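PDB 5Z06: Exo beta-1,2-glucooligosaccharide sophorohydrolase (non-reducing end) from Parabacteroides distasonis ATCC 8503, which hydrolyses linear beta-1,2-glucan and beta-1,2-glucooligosaccharides of four or more units, releasing sophorose from the non-reducing end. Local coordinates for residues 368-373 / 392-397. Numbering follows the deposited sequence.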
ATOM      1  N   VAL A 368      17.851 -11.853  -7.612  1.00 26.25           N
ATOM      2  CA  VAL A 368      16.473 -12.294  -7.540  1.00 25.08           C
ATOM      3  C   VAL A 368      15.632 -11.414  -8.431  1.00 25.05           C
ATOM      4  O   VAL A 368      16.011 -10.296  -8.797  1.00 27.94           O
ATOM      5  CB  VAL A 368      15.898 -12.280  -6.094  1.00 26.37           C
ATOM      6  CG1 VAL A 368      16.606 -13.288  -5.216  1.00 25.44           C
ATOM      7  CG2 VAL A 368      15.950 -10.888  -5.459  1.00 26.92           C
ATOM      8  N   SER A 369      14.469 -11.934  -8.771  1.00 25.38           N
ATOM      9  CA  SER A 369      13.444 -11.147  -9.420  1.00 27.35           C
ATOM     10  C   SER A 369      12.755 -10.225  -8.411  1.00 29.03           C
ATOM     11  O   SER A 369      12.881 -10.381  -7.197  1.00 26.91           O
ATOM     12  CB  SER A 369      12.388 -12.069 -10.013  1.00 27.87           C
ATOM     13  OG  SER A 369      11.824 -12.887  -9.013  1.00 27.60           O
ATOM     14  N   HIS A 370      12.006  -9.284  -8.957  1.00 27.00           N
ATOM     15  CA  HIS A 370      11.231  -8.351  -8.189  1.00 26.29           C
ATOM     16  C   HIS A 370      10.185  -9.099  -7.390  1.00 26.80           C
ATOM     17  O   HIS A 370      10.005  -8.850  -6.210  1.00 25.83           O
ATOM     18  CB  HIS A 370      10.531  -7.397  -9.140  1.00 24.47           C
ATOM     19  CG  HIS A 370       9.911  -6.213  -8.482  1.00 23.52           C
ATOM     20  ND1 HIS A 370       9.714  -5.035  -9.168  1.00 23.25           N
ATOM     21  CD2 HIS A 370       9.445  -6.005  -7.226  1.00 22.44           C
ATOM     22  CE1 HIS A 370       9.139  -4.159  -8.363  1.00 24.11           C
ATOM     23  NE2 HIS A 370       8.977  -4.714  -7.175  1.00 23.00           N
ATOM     24  N   PHE A 371       9.481  -9.991  -8.077  1.00 28.19           N
ATOM     25  CA  PHE A 371       8.391 -10.715  -7.488  1.00 27.61           C
ATOM     26  C   PHE A 371       8.657 -12.192  -7.529  1.00 28.86           C
ATOM     27  O   PHE A 371       9.149 -12.720  -8.533  1.00 31.44           O
ATOM     28  CB  PHE A 371       7.131 -10.379  -8.216  1.00 25.83           C
ATOM     29  CG  PHE A 371       6.825  -8.932  -8.190  1.00 26.14           C
ATOM     30  CD1 PHE A 371       6.347  -8.343  -7.022  1.00 25.80           C
ATOM     31  CD2 PHE A 371       7.021  -8.138  -9.316  1.00 25.55           C
ATOM     32  CE1 PHE A 371       6.062  -6.984  -6.981  1.00 26.20           C
ATOM     33  CE2 PHE A 371       6.721  -6.790  -9.287  1.00 26.42           C
ATOM     34  CZ  PHE A 371       6.226  -6.208  -8.117  1.00 26.02           C
ATOM     35  N   ILE A 372       8.360 -12.840  -6.413  1.00 27.84           N
ATOM     36  CA  ILE A 372       8.465 -14.270  -6.287  1.00 28.96           C
ATOM     37  C   ILE A 372       7.180 -14.782  -5.646  1.00 29.86           C
ATOM     38  O   ILE A 372       6.573 -14.117  -4.792  1.00 29.72           O
ATOM     39  CB  ILE A 372       9.666 -14.666  -5.431  1.00 27.67           C
ATOM     40  CG1 ILE A 372      10.909 -13.850  -5.830  1.00 28.60           C
ATOM     41  CG2 ILE A 372       9.910 -16.163  -5.553  1.00 27.66           C
ATOM     42  CD1 ILE A 372      12.131 -14.059  -4.940  1.00 30.24           C
ATOM     43  N   ASP A 373       6.766 -15.964  -6.066  1.00 28.56           N
ATOM     44  CA  ASP A 373       5.649 -16.629  -5.441  1.00 30.97           C
ATOM     45  C   ASP A 373       6.240 -17.279  -4.200  1.00 30.22           C
ATOM     46  O   ASP A 373       7.076 -18.171  -4.294  1.00 27.81           O
ATOM     47  CB  ASP A 373       4.992 -17.634  -6.408  1.00 32.09           C
ATOM     48  CG  ASP A 373       3.765 -18.300  -5.828  1.00 32.27           C
ATOM     49  OD1 ASP A 373       3.740 -18.620  -4.624  1.00 33.55           O
ATOM     50  OD2 ASP A 373       2.820 -18.536  -6.590  1.00 36.55           O
ATOM     51  N   LEU A 392      17.826  -6.149 -10.538  1.00 27.81           N
ATOM     52  CA  LEU A 392      19.021  -5.904  -9.768  1.00 27.27           C
ATOM     53  C   LEU A 392      18.764  -4.882  -8.668  1.00 26.62           C
ATOM     54  O   LEU A 392      19.437  -4.901  -7.644  1.00 24.46           O
ATOM     55  CB  LEU A 392      20.160  -5.438 -10.680  1.00 27.08           C
ATOM     56  CG  LEU A 392      21.548  -5.493 -10.036  1.00 27.70           C
ATOM     57  CD1 LEU A 392      21.980  -6.935  -9.886  1.00 28.72           C
ATOM     58  CD2 LEU A 392      22.564  -4.710 -10.842  1.00 28.06           C
ATOM     59  N   VAL A 393      17.821  -3.976  -8.889  1.00 25.90           N
ATOM     60  CA  VAL A 393      17.582  -2.924  -7.923  1.00 26.80           C
ATOM     61  C   VAL A 393      16.879  -3.549  -6.723  1.00 27.04           C
ATOM     62  O   VAL A 393      17.244  -3.273  -5.587  1.00 26.31           O
ATOM     63  CB  VAL A 393      16.762  -1.774  -8.506  1.00 26.91           C
ATOM     64  CG1 VAL A 393      16.405  -0.776  -7.418  1.00 27.64           C
ATOM     65  CG2 VAL A 393      17.524  -1.091  -9.645  1.00 26.77           C
ATOM     66  N   GLU A 394      15.898  -4.400  -7.010  1.00 27.31           N
ATOM     67  CA  GLU A 394      15.133  -5.117  -5.998  1.00 27.94           C
ATOM     68  C   GLU A 394      16.065  -6.057  -5.246  1.00 26.68           C
ATOM     69  O   GLU A 394      16.026  -6.131  -4.011  1.00 24.00           O
ATOM     70  CB  GLU A 394      13.972  -5.887  -6.644  1.00 27.58           C
ATOM     71  CG  GLU A 394      12.944  -4.997  -7.349  1.00 27.92           C
ATOM     72  CD  GLU A 394      12.183  -4.090  -6.411  1.00 29.24           C
ATOM     73  OE1 GLU A 394      12.092  -4.422  -5.218  1.00 28.94           O
ATOM     74  OE2 GLU A 394      11.693  -3.035  -6.862  1.00 29.11           O
ATOM     75  N   THR A 395      16.931  -6.724  -6.004  1.00 25.03           N
ATOM     76  CA  THR A 395      17.991  -7.547  -5.439  1.00 26.10           C
ATOM     77  C   THR A 395      18.846  -6.747  -4.498  1.00 24.86           C
ATOM     78  O   THR A 395      19.097  -7.184  -3.387  1.00 24.98           O
ATOM     79  CB  THR A 395      18.878  -8.185  -6.536  1.00 25.98           C
ATOM     80  OG1 THR A 395      18.078  -9.089  -7.282  1.00 26.35           O
ATOM     81  CG2 THR A 395      20.043  -8.976  -5.947  1.00 25.90           C
ATOM     82  N   SER A 396      19.269  -5.563  -4.914  1.00 24.28           N
ATOM     83  CA  SER A 396      20.049  -4.701  -4.014  1.00 25.04           C
ATOM     84  C   SER A 396      19.295  -4.310  -2.745  1.00 25.39           C
ATOM     85  O   SER A 396      19.895  -4.277  -1.668  1.00 25.39           O
ATOM     86  CB  SER A 396      20.538  -3.450  -4.712  1.00 24.38           C
ATOM     87  OG  SER A 396      19.517  -2.516  -4.939  1.00 24.14           O
ATOM     88  N   PHE A 397      17.995  -4.019  -2.873  1.00 23.68           N
ATOM     89  CA  PHE A 397      17.191  -3.674  -1.707  1.00 24.06           C
ATOM     90  C   PHE A 397      17.072  -4.882  -0.789  1.00 24.23           C
ATOM     91  O   PHE A 397      17.140  -4.745   0.422  1.00 24.67           O
ATOM     92  CB  PHE A 397      15.804  -3.159  -2.117  1.00 23.89           C
ATOM     93  CG  PHE A 397      15.823  -1.845  -2.883  1.00 23.06           C
ATOM     94  CD1 PHE A 397      16.829  -0.890  -2.706  1.00 23.35           C
ATOM     95  CD2 PHE A 397      14.792  -1.554  -3.763  1.00 23.81           C
ATOM     96  CE1 PHE A 397      16.807   0.308  -3.421  1.00 22.97           C
ATOM     97  CE2 PHE A 397      14.753  -0.359  -4.475  1.00 23.75           C
ATOM     98  CZ  PHE A 397      15.761   0.579  -4.303  1.00 23.77           C
TER
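The imidazole of H370 lies between the carboxylate of E394 on one face and the ring of F371 on the other, with F383 meeting it at a steep angle. Carboxylate and imidazole are nearly parallel, their planes 11° apart, and OE2 of E394 sits 3.2 Å from CE1 of H370, offset toward the rim. NE2 of H370 is equally near this oxygen but badly angled for a hydrogen bond, so the contact is a stack rather than a hydrogen bond. Further back, CG of E394 makes a CH-pi contact 3.6 Å from the ring centroid; the bend at chi2 (-66°) folds the carboxylate over the ring. On the opposite face, CE2 of F371 stands 3.3 Å above the centre of the imidazole plane.

Alongside, the backbone N of V368 donates to OG1 of T395 (2.8 Å, 145°), tying the loop to the first turn of helix 392-408, while CG2 of V368 packs 3.3 Å from the same hydroxyl oxygen. OG1 is also hydrogen-bonded to D391 O, just before the helix. OE2 of E394 hydrogen-bonds a glycerol, probably from the crystallisation liquor, which may mark a pocket in the (alpha/alpha)6-barrel catalytic domain of this GH144 enzyme.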